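Local coordinates for protein similar to N-acetyltransferase (Staphylococcus aureus subsp. aureus, PDB 4MBU) that probably transfers an acetyl group from acetyl-coenzyme A to an amine substrate, as a member of the Gcn5-related N-acetyltransferase (GNAT) family, at residues Met4-Lys9 and Ile55-Glu60. Residues are numbered along the deposited sequence; the frame is centred on the assembly and turned at random.
Sequences MIRCAK and IFVFEE. With CD (cadmium ion), chain E; CD (cadmium ion), chain C.
Met4 and Glu59 exchange two backbone hydrogen bonds, as do Arg6 and Val57 (Val57 N to Arg6 O 2.8 Å), pairing segments 4-7 and 55-60 antiparallel at 152° as part of the first two strands of the mixed GNAT sheet. Just past strand 3-7, an edge strand of the sheet within this chain, one further backbone bond joins Ala8 N to Ile55 O at 2.8 Å, its donor above the carbonyl plane. Ile5 and Phe58 project from one face toward helix 98-112, Ile5 CG1 meeting Phe58 CD1 at 3.9 Å with the side chains nearly perpendicular. On the other face, Arg6 spans Val57 to Glu59. Its CG stands between backbone N and carbonyl carbon (chi1 55°), and the extended chain brings one guanidinium face over Val57 CG2. Arg6 NH2 forms a salt bridge with Glu59 OE2 (3.0 Å), approaching from above the carboxylate, whose plane is turned 71° from the guanidinium. NH2 also makes a salt bridge with Asp12 OD1, the strongest polar partner of Arg6, while Arg6 NH1 bonds Cys7 O, together fixing the group's rotation. Ala8 CB packs against Ile55 CG2 and Val57 CG1. Cys7 SG lies obliquely to the Phe56 ring, 3.6 Å from CE1, and bridges two cadmium ions at 2.7 and 2.8 Å.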
# COMPACT_ATOMS: atom_id res chain seq x y z
N MET A 4 -27.05 -19.82 -2.37
CA MET A 4 -26.97 -19.62 -3.82
C MET A 4 -26.58 -18.19 -4.22
O MET A 4 -27.04 -17.22 -3.61
CB MET A 4 -28.32 -19.99 -4.44
CG MET A 4 -28.46 -19.67 -5.93
SD MET A 4 -27.70 -20.89 -7.03
CE MET A 4 -29.17 -21.53 -7.82
N ILE A 5 -25.74 -18.06 -5.24
CA ILE A 5 -25.52 -16.76 -5.87
C ILE A 5 -26.37 -16.69 -7.15
O ILE A 5 -26.27 -17.57 -8.02
CB ILE A 5 -24.03 -16.52 -6.21
CG1 ILE A 5 -23.26 -16.15 -4.94
CG2 ILE A 5 -23.87 -15.42 -7.27
CD1 ILE A 5 -21.99 -15.40 -5.19
N ARG A 6 -27.21 -15.66 -7.25
CA ARG A 6 -28.07 -15.50 -8.43
C ARG A 6 -28.14 -14.04 -8.82
O ARG A 6 -27.76 -13.18 -8.04
CB ARG A 6 -29.48 -16.02 -8.14
CG ARG A 6 -30.16 -15.40 -6.90
CD ARG A 6 -31.64 -15.78 -6.83
NE ARG A 6 -32.34 -15.19 -5.68
CZ ARG A 6 -32.73 -13.92 -5.60
NH1 ARG A 6 -32.47 -13.09 -6.61
NH2 ARG A 6 -33.37 -13.47 -4.52
N CYS A 7 -28.62 -13.75 -10.02
CA CYS A 7 -28.89 -12.36 -10.37
C CYS A 7 -30.00 -11.81 -9.48
O CYS A 7 -30.92 -12.52 -9.09
CB CYS A 7 -29.30 -12.25 -11.84
SG CYS A 7 -27.95 -12.69 -12.92
N ALA A 8 -29.89 -10.52 -9.16
CA ALA A 8 -30.86 -9.88 -8.30
C ALA A 8 -32.15 -9.67 -9.07
O ALA A 8 -32.13 -9.54 -10.30
CB ALA A 8 -30.32 -8.55 -7.81
N LYS A 9 -33.25 -9.59 -8.33
CA LYS A 9 -34.57 -9.30 -8.88
C LYS A 9 -35.19 -8.15 -8.08
O LYS A 9 -34.68 -7.79 -7.01
CB LYS A 9 -35.46 -10.55 -8.78
CG LYS A 9 -34.86 -11.84 -9.33
CD LYS A 9 -35.08 -11.97 -10.84
CE LYS A 9 -36.52 -12.33 -11.18
NZ LYS A 9 -36.95 -13.65 -10.63
N ILE A 55 -26.23 -7.43 -11.52
CA ILE A 55 -26.37 -7.30 -10.08
C ILE A 55 -26.54 -8.73 -9.57
O ILE A 55 -27.45 -9.44 -9.99
CB ILE A 55 -27.62 -6.50 -9.68
CG1 ILE A 55 -27.68 -5.18 -10.45
CG2 ILE A 55 -27.62 -6.23 -8.17
CD1 ILE A 55 -29.02 -4.46 -10.34
N PHE A 56 -25.65 -9.15 -8.68
CA PHE A 56 -25.75 -10.49 -8.11
C PHE A 56 -26.06 -10.36 -6.63
O PHE A 56 -25.63 -9.42 -5.98
CB PHE A 56 -24.44 -11.26 -8.31
CG PHE A 56 -24.07 -11.43 -9.76
CD1 PHE A 56 -24.80 -12.28 -10.58
CD2 PHE A 56 -22.99 -10.74 -10.29
CE1 PHE A 56 -24.46 -12.44 -11.91
CE2 PHE A 56 -22.64 -10.89 -11.62
CZ PHE A 56 -23.38 -11.74 -12.43
N VAL A 57 -26.83 -11.31 -6.12
CA VAL A 57 -27.05 -11.44 -4.69
C VAL A 57 -26.61 -12.82 -4.22
O VAL A 57 -26.69 -13.81 -4.97
CB VAL A 57 -28.54 -11.20 -4.29
CG1 VAL A 57 -28.96 -9.78 -4.60
CG2 VAL A 57 -29.45 -12.20 -4.98
N PHE A 58 -26.11 -12.85 -3.00
CA PHE A 58 -25.92 -14.07 -2.25
C PHE A 58 -27.11 -14.18 -1.34
O PHE A 58 -27.36 -13.29 -0.47
CB PHE A 58 -24.65 -14.01 -1.41
CG PHE A 58 -24.42 -15.25 -0.60
CD1 PHE A 58 -23.57 -16.24 -1.07
CD2 PHE A 58 -25.04 -15.42 0.62
CE1 PHE A 58 -23.36 -17.39 -0.34
CE2 PHE A 58 -24.83 -16.57 1.37
CZ PHE A 58 -23.98 -17.55 0.88
N GLU A 59 -27.82 -15.29 -1.53
CA GLU A 59 -29.04 -15.62 -0.81
C GLU A 59 -28.86 -16.94 -0.06
O GLU A 59 -28.34 -17.92 -0.62
CB GLU A 59 -30.21 -15.73 -1.80
CG GLU A 59 -31.53 -16.17 -1.20
CD GLU A 59 -32.64 -16.30 -2.24
OE1 GLU A 59 -32.63 -17.29 -3.00
OE2 GLU A 59 -33.52 -15.42 -2.30
N GLU A 60 -29.26 -16.96 1.20
CA GLU A 60 -29.19 -18.17 2.02
C GLU A 60 -30.40 -18.29 2.95
O GLU A 60 -30.74 -17.33 3.65
CB GLU A 60 -27.90 -18.19 2.84
CG GLU A 60 -27.73 -19.43 3.70
CD GLU A 60 -26.44 -19.40 4.50
OE1 GLU A 60 -25.46 -20.05 4.08
OE2 GLU A 60 -26.41 -18.74 5.56
CD CD E . -29.09 -15.00 -13.83
CD CD C . -29.39 -11.86 -15.12
O HOH W 1 -30.47 -9.85 -13.89